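Local structure of uncharacterized protein (Pyrococcus horikoshii, 2CYJ) at residues A[23-29]-A[55-61]; A[60-66]-A[108-114]. The protein is of unknown function, a conserved archaeal protein of the DUF498 (Mth938-like) family built round a mixed beta sheet flanked by short helices. All coordinates share one frame; numbering follows the deposited sequence.

Contact 1 (A[23-29]-A[55-61]); sequences VIYPSGR and KYLVEDF
Glu59 reaches Ser27 because its CG stands anti to its own carbonyl carbon (chi1 -61°) and the chain then runs straight out (chi2 178°), while Ser27 turns OG in between its backbone N and carbonyl carbon (chi1 62°) to meet the carboxylate. Both oxygens are used, each through its syn lone pair: Ser27 N donates to Glu59 OE2 at 2.9 Å, and Ser27 OG to Glu59 OE1 at 2.7 Å. Two bonds to one residue fix the rotation of the carboxylate. Arg29 NH1 makes a long salt bridge to Glu59 OE1, 3.8 Å, but the oxygen lies well out of the guanidinium plane and no N-H points at it; a water accepting from Arg29 NH1 and donating to Glu59 OE1 makes the hydrogen-bonded link. The receiving turn closes a 3:5 hairpin between strands 22-24 and 30-32, a type I turn from Tyr25 to Gly28 with a G1 bulge at Gly28. Pro26 suits its second position with its restricted phi, and Gly28 accepts the positive phi that would press a CB against the preceding carbonyl. Were Glu59 cut back to an alanine, Ser27 N and OG would probably lose the acceptors that tie the turn to the 55-61 loop, the hydroxyl becoming likelier to rotate, and Arg29 a nearby negative charge. Beside this polar grip lies an aromatic, apolar part. Val23 serves two rings: CG2 sits over the centre of the Tyr56 ring, 3.7 Å from its centroid, and CG1 lies on a face of Tyr25 towards its rim. Tyr25, set roughly perpendicular to the Tyr56 side chain, brings CE1, at its ring edge, 3.4 Å from Tyr56 O; a water joins its OH to Lys55 O. Glu52 and the backbone N of Met34 hold the Tyr56 hydroxyl. Pro26 CG rests 3.8 Å from Phe61 CB.

Contact 2 (A[60-66]-A[108-114]); sequences DFDVLLV and KRILAII
Leu111 and Leu64 are neighbours on adjacent parallel strands and extend from the same face of the sheet, with Leu64 CD1 3.9 Å from Leu111 CD2. The other CD2 contact is aromatic: this methyl stands over one face of the Phe61 ring, offset toward its rim, 3.9 Å from the centroid. Leu64 CD1 also meets Ile113 CD1, and on the reverse side of the sheet Val63 packs beside Ile110, and Leu65 beside Ala112, whose methyl meets Leu65 CD1. Beta-branched valine and isoleucine together with leucine suit a buried parallel pair, stitched by Leu111 N to Val63 O at 2.9 Å and Leu65 N to Leu111 O at 2.8 Å; Ile113 N continues the ladder to Leu65 O.

Toward the solvent end the apolar packing gives way to charge. Arg109 bends at chi3 (-63°) and grips Asp62 side-on: NH2 binds OD1 at 2.9 Å, while NE reaches OD2 at 3.1 Å from above the carboxylate plane. Arg109 N takes the same OD2, on its anti side, so three nearly straight bonds hold the carboxylate. Asp60 adds a second negative charge, its plane almost perpendicular to the guanidinium. In return Arg109 O accepts from both Asp62 N and Val63 N, joining the start of the ladder to this network.

Strand 63-68 lies between 110-115 and 88-92; helix 94-104 covers Leu65, Ile110 and Ile114, whereas Val23 and Tyr25 pack on Leu111.

From the N terminus, contact 1 comes first: the turn after strand 22-24 meets the loop that follows helix 50-54, closing a loop that includes strand 30-32 and helices 36-42 and 50-54. Contact 2 then starts where contact 1 ends, the two sharing Asp60 and Phe61, and closes a longer excursion through strand 88-92 and helix 94-104. The closures thus run in series, neither nested nor crossed. They meet in space as well: Ile24 N probably hydrogen-bonds to Ala112 O, because strands 22-24 and 110-115 are antiparallel neighbours, and Tyr56 packs against Ile113. Together they tie the hairpin side of the five-stranded sheet to its parallel half.

Contact 1 (A[23-29]-A[55-61])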
loop_
_atom_site.group_PDB
_atom_site.type_symbol
_atom_site.label_atom_id
_atom_site.label_comp_id
_atom_site.label_asym_id
_atom_site.label_seq_id
_atom_site.Cartn_x
_atom_site.Cartn_y
_atom_site.Cartn_z
ATOM N N VAL A 23 -4.343 -3.833 -0.290
ATOM C CA VAL A 23 -4.556 -2.619 0.471
ATOM C C VAL A 23 -4.989 -3.079 1.864
ATOM O O VAL A 23 -5.901 -3.897 2.005
ATOM C CB VAL A 23 -5.664 -1.737 -0.153
ATOM C CG1 VAL A 23 -5.923 -0.513 0.719
ATOM C CG2 VAL A 23 -5.244 -1.302 -1.542
ATOM N N ILE A 24 -4.291 -2.601 2.887
ATOM C CA ILE A 24 -4.619 -2.939 4.262
ATOM C C ILE A 24 -5.146 -1.652 4.888
ATOM O O ILE A 24 -4.424 -0.652 4.983
ATOM C CB ILE A 24 -3.383 -3.420 5.049
ATOM C CG1 ILE A 24 -2.766 -4.642 4.356
ATOM C CG2 ILE A 24 -3.781 -3.751 6.481
ATOM C CD1 ILE A 24 -1.364 -5.000 4.852
ATOM N N TYR A 25 -6.417 -1.669 5.271
ATOM C CA TYR A 25 -7.054 -0.515 5.890
ATOM C C TYR A 25 -6.703 -0.412 7.369
ATOM O O TYR A 25 -6.285 -1.386 7.984
ATOM C CB TYR A 25 -8.566 -0.622 5.692
ATOM C CG TYR A 25 -8.937 -0.438 4.244
ATOM C CD1 TYR A 25 -9.102 0.841 3.719
ATOM C CD2 TYR A 25 -9.029 -1.527 3.372
ATOM C CE1 TYR A 25 -9.341 1.045 2.375
ATOM C CE2 TYR A 25 -9.269 -1.330 2.002
ATOM C CZ TYR A 25 -9.421 -0.031 1.521
ATOM O OH TYR A 25 -9.647 0.213 0.185
ATOM N N PRO A 26 -6.862 0.785 7.964
ATOM C CA PRO A 26 -6.556 1.005 9.384
ATOM C C PRO A 26 -7.170 -0.017 10.332
ATOM O O PRO A 26 -6.571 -0.352 11.357
ATOM C CB PRO A 26 -7.094 2.413 9.640
ATOM C CG PRO A 26 -6.861 3.088 8.342
ATOM C CD PRO A 26 -7.254 2.048 7.313
ATOM N N SER A 27 -8.368 -0.486 9.993
ATOM C CA SER A 27 -9.094 -1.472 10.792
ATOM C C SER A 27 -8.530 -2.871 10.652
ATOM O O SER A 27 -8.909 -3.764 11.403
ATOM C CB SER A 27 -10.558 -1.533 10.357
ATOM O OG SER A 27 -10.649 -1.956 8.999
ATOM N N GLY A 28 -7.659 -3.075 9.671
ATOM C CA GLY A 28 -7.111 -4.403 9.466
ATOM C C GLY A 28 -7.810 -5.130 8.331
ATOM O O GLY A 28 -7.432 -6.248 7.985
ATOM N N ARG A 29 -8.847 -4.520 7.761
ATOM C CA ARG A 29 -9.535 -5.134 6.629
ATOM C C ARG A 29 -8.544 -5.140 5.467
ATOM O O ARG A 29 -7.774 -4.192 5.290
ATOM C CB ARG A 29 -10.769 -4.322 6.246
ATOM C CG ARG A 29 -11.893 -4.433 7.254
ATOM C CD ARG A 29 -13.025 -3.484 6.931
ATOM N NE ARG A 29 -14.028 -3.507 7.988
ATOM C CZ ARG A 29 -15.020 -2.628 8.100
ATOM N NH1 ARG A 29 -15.147 -1.650 7.214
ATOM N NH2 ARG A 29 -15.881 -2.727 9.104
ATOM N N LYS A 55 -9.937 5.714 -4.311
ATOM C CA LYS A 55 -10.787 4.559 -4.014
ATOM C C LYS A 55 -10.481 3.957 -2.648
ATOM O O LYS A 55 -11.300 3.220 -2.103
ATOM C CB LYS A 55 -10.627 3.448 -5.067
ATOM C CG LYS A 55 -10.934 3.846 -6.500
ATOM C CD LYS A 55 -12.366 4.319 -6.642
ATOM C CE LYS A 55 -12.680 4.639 -8.087
ATOM N NZ LYS A 55 -14.106 5.011 -8.261
ATOM N N TYR A 56 -9.316 4.276 -2.085
ATOM C CA TYR A 56 -8.928 3.713 -0.797
ATOM C C TYR A 56 -9.213 4.638 0.365
ATOM O O TYR A 56 -8.891 4.308 1.506
ATOM C CB TYR A 56 -7.445 3.344 -0.810
ATOM C CG TYR A 56 -7.062 2.490 -1.993
ATOM C CD1 TYR A 56 -5.857 2.693 -2.656
ATOM C CD2 TYR A 56 -7.931 1.515 -2.485
ATOM C CE1 TYR A 56 -5.523 1.950 -3.797
ATOM C CE2 TYR A 56 -7.603 0.763 -3.622
ATOM C CZ TYR A 56 -6.401 0.993 -4.269
ATOM O OH TYR A 56 -6.075 0.269 -5.387
ATOM N N LEU A 57 -9.807 5.796 0.082
ATOM C CA LEU A 57 -10.158 6.746 1.136
ATOM C C LEU A 57 -11.530 6.326 1.667
ATOM O O LEU A 57 -12.573 6.920 1.345
ATOM C CB LEU A 57 -10.192 8.164 0.567
ATOM C CG LEU A 57 -8.884 8.545 -0.133
ATOM C CD1 LEU A 57 -9.006 9.982 -0.619
ATOM C CD2 LEU A 57 -7.698 8.411 0.813
ATOM N N VAL A 58 -11.509 5.288 2.494
ATOM C CA VAL A 58 -12.718 4.685 3.054
ATOM C C VAL A 58 -12.787 4.820 4.569
ATOM O O VAL A 58 -13.864 5.028 5.132
ATOM C CB VAL A 58 -12.774 3.187 2.658
ATOM C CG1 VAL A 58 -13.999 2.523 3.244
ATOM C CG2 VAL A 58 -12.782 3.058 1.132
ATOM N N GLU A 59 -11.638 4.668 5.224
ATOM C CA GLU A 59 -11.537 4.819 6.669
ATOM C C GLU A 59 -10.576 5.970 6.927
ATOM O O GLU A 59 -9.662 6.220 6.133
ATOM C CB GLU A 59 -10.969 3.554 7.320
ATOM C CG GLU A 59 -11.809 2.315 7.106
ATOM C CD GLU A 59 -11.186 1.075 7.732
ATOM O OE1 GLU A 59 -11.728 -0.028 7.513
ATOM O OE2 GLU A 59 -10.161 1.207 8.437
ATOM N N ASP A 60 -10.788 6.672 8.034
ATOM C CA ASP A 60 -9.925 7.781 8.416
ATOM C C ASP A 60 -8.548 7.196 8.755
ATOM O O ASP A 60 -8.448 6.091 9.299
ATOM C CB ASP A 60 -10.524 8.488 9.638
ATOM C CG ASP A 60 -9.891 9.836 9.912
ATOM O OD1 ASP A 60 -9.614 10.573 8.948
ATOM O OD2 ASP A 60 -9.688 10.171 11.096
ATOM N N PHE A 61 -7.490 7.924 8.423
ATOM C CA PHE A 61 -6.145 7.447 8.714
ATOM C C PHE A 61 -5.193 8.608 8.959
ATOM O O PHE A 61 -5.461 9.744 8.554
ATOM C CB PHE A 61 -5.629 6.547 7.569
ATOM C CG PHE A 61 -5.529 7.239 6.232
ATOM C CD1 PHE A 61 -4.313 7.749 5.782
ATOM C CD2 PHE A 61 -6.657 7.390 5.428
ATOM C CE1 PHE A 61 -4.219 8.400 4.546
ATOM C CE2 PHE A 61 -6.580 8.036 4.198
ATOM C CZ PHE A 61 -5.354 8.545 3.755
HETATM O O HOH W 1 -11.977 0.597 -1.569
HETATM O O HOH W 2 -13.573 -0.238 5.692
#

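Contact 2 (A[60-66]-A[108-114])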
loop_
_atom_site.group_PDB
_atom_site.type_symbol
_atom_site.label_atom_id
_atom_site.label_comp_id
_atom_site.label_asym_id
_atom_site.label_seq_id
_atom_site.Cartn_x
_atom_site.Cartn_y
_atom_site.Cartn_z
ATOM N N ASP A 60 -10.788 6.672 8.034
ATOM C CA ASP A 60 -9.925 7.781 8.416
ATOM C C ASP A 60 -8.548 7.196 8.755
ATOM O O ASP A 60 -8.448 6.091 9.299
ATOM C CB ASP A 60 -10.524 8.488 9.638
ATOM C CG ASP A 60 -9.891 9.836 9.912
ATOM O OD1 ASP A 60 -9.614 10.573 8.948
ATOM O OD2 ASP A 60 -9.688 10.171 11.096
ATOM N N PHE A 61 -7.490 7.924 8.423
ATOM C CA PHE A 61 -6.145 7.447 8.714
ATOM C C PHE A 61 -5.193 8.608 8.959
ATOM O O PHE A 61 -5.461 9.744 8.554
ATOM C CB PHE A 61 -5.629 6.547 7.569
ATOM C CG PHE A 61 -5.529 7.239 6.232
ATOM C CD1 PHE A 61 -4.313 7.749 5.782
ATOM C CD2 PHE A 61 -6.657 7.390 5.428
ATOM C CE1 PHE A 61 -4.219 8.400 4.546
ATOM C CE2 PHE A 61 -6.580 8.036 4.198
ATOM C CZ PHE A 61 -5.354 8.545 3.755
ATOM N N ASP A 62 -4.093 8.301 9.639
ATOM C CA ASP A 62 -3.056 9.271 9.975
ATOM C C ASP A 62 -1.853 9.110 9.065
ATOM O O ASP A 62 -1.166 10.075 8.724
ATOM C CB ASP A 62 -2.571 9.044 11.413
ATOM C CG ASP A 62 -3.687 9.131 12.433
ATOM O OD1 ASP A 62 -4.390 10.164 12.447
ATOM O OD2 ASP A 62 -3.853 8.169 13.220
ATOM N N VAL A 63 -1.617 7.868 8.669
ATOM C CA VAL A 63 -0.459 7.514 7.879
ATOM C C VAL A 63 -0.800 6.714 6.641
ATOM O O VAL A 63 -1.600 5.787 6.725
ATOM C CB VAL A 63 0.486 6.617 8.724
ATOM C CG1 VAL A 63 1.706 6.197 7.904
ATOM C CG2 VAL A 63 0.910 7.335 9.998
ATOM N N LEU A 64 -0.224 7.095 5.503
ATOM C CA LEU A 64 -0.361 6.314 4.272
ATOM C C LEU A 64 1.021 5.684 4.102
ATOM O O LEU A 64 2.031 6.390 3.973
ATOM C CB LEU A 64 -0.665 7.169 3.031
ATOM C CG LEU A 64 -0.541 6.354 1.724
ATOM C CD1 LEU A 64 -1.622 5.271 1.648
ATOM C CD2 LEU A 64 -0.628 7.278 0.524
ATOM N N LEU A 65 1.064 4.355 4.138
ATOM C CA LEU A 65 2.309 3.612 3.987
ATOM C C LEU A 65 2.258 2.841 2.678
ATOM O O LEU A 65 1.352 2.039 2.447
ATOM C CB LEU A 65 2.501 2.658 5.172
ATOM C CG LEU A 65 3.755 1.765 5.229
ATOM C CD1 LEU A 65 3.546 0.515 4.388
ATOM C CD2 LEU A 65 4.980 2.549 4.793
ATOM N N VAL A 66 3.226 3.101 1.810
ATOM C CA VAL A 66 3.268 2.418 0.528
ATOM C C VAL A 66 4.491 1.524 0.398
ATOM O O VAL A 66 5.622 1.988 0.568
ATOM C CB VAL A 66 3.284 3.424 -0.664
ATOM C CG1 VAL A 66 3.237 2.675 -1.999
ATOM C CG2 VAL A 66 2.097 4.387 -0.561
ATOM N N LYS A 108 -0.940 4.652 15.583
ATOM C CA LYS A 108 -1.542 5.512 14.582
ATOM C C LYS A 108 -2.407 4.668 13.653
ATOM O O LYS A 108 -2.229 3.447 13.543
ATOM C CB LYS A 108 -0.463 6.228 13.768
ATOM C CG LYS A 108 0.310 7.288 14.548
ATOM C CD LYS A 108 1.581 7.697 13.817
ATOM C CE LYS A 108 2.348 8.756 14.602
ATOM N NZ LYS A 108 3.624 9.118 13.923
ATOM N N ARG A 109 -3.354 5.326 12.994
ATOM C CA ARG A 109 -4.236 4.657 12.055
ATOM C C ARG A 109 -3.500 4.650 10.725
ATOM O O ARG A 109 -3.203 5.697 10.151
ATOM C CB ARG A 109 -5.553 5.411 11.958
ATOM C CG ARG A 109 -6.300 5.422 13.279
ATOM C CD ARG A 109 -7.449 6.391 13.251
ATOM N NE ARG A 109 -6.965 7.755 13.076
ATOM C CZ ARG A 109 -7.749 8.822 12.981
ATOM N NH1 ARG A 109 -9.067 8.684 13.044
ATOM N NH2 ARG A 109 -7.213 10.025 12.829
ATOM N N ILE A 110 -3.198 3.453 10.244
ATOM C CA ILE A 110 -2.437 3.311 9.023
ATOM C C ILE A 110 -3.158 2.659 7.855
ATOM O O ILE A 110 -3.758 1.587 8.000
ATOM C CB ILE A 110 -1.166 2.487 9.304
ATOM C CG1 ILE A 110 -0.445 3.042 10.537
ATOM C CG2 ILE A 110 -0.247 2.531 8.109
ATOM C CD1 ILE A 110 0.610 2.108 11.094
ATOM N N LEU A 111 -3.091 3.330 6.706
ATOM C CA LEU A 111 -3.632 2.822 5.446
ATOM C C LEU A 111 -2.383 2.375 4.672
ATOM O O LEU A 111 -1.470 3.175 4.447
ATOM C CB LEU A 111 -4.347 3.928 4.666
ATOM C CG LEU A 111 -4.766 3.551 3.235
ATOM C CD1 LEU A 111 -5.759 2.379 3.231
ATOM C CD2 LEU A 111 -5.383 4.784 2.575
ATOM N N ALA A 112 -2.321 1.108 4.275
ATOM C CA ALA A 112 -1.144 0.622 3.558
ATOM C C ALA A 112 -1.478 0.076 2.181
ATOM O O ALA A 112 -2.457 -0.641 2.024
ATOM C CB ALA A 112 -0.443 -0.476 4.378
ATOM N N ILE A 113 -0.675 0.440 1.185
ATOM C CA ILE A 113 -0.857 -0.066 -0.177
ATOM C C ILE A 113 0.431 -0.832 -0.425
ATOM O O ILE A 113 1.532 -0.265 -0.365
ATOM C CB ILE A 113 -1.016 1.069 -1.195
ATOM C CG1 ILE A 113 -2.256 1.900 -0.842
ATOM C CG2 ILE A 113 -1.145 0.486 -2.603
ATOM C CD1 ILE A 113 -2.371 3.196 -1.625
ATOM N N ILE A 114 0.287 -2.126 -0.673
ATOM C CA ILE A 114 1.433 -3.006 -0.837
ATOM C C ILE A 114 1.597 -3.593 -2.231
ATOM O O ILE A 114 0.751 -4.368 -2.696
ATOM C CB ILE A 114 1.323 -4.180 0.168
ATOM C CG1 ILE A 114 1.080 -3.641 1.590
ATOM C CG2 ILE A 114 2.558 -5.070 0.081
ATOM C CD1 ILE A 114 2.218 -2.797 2.180
#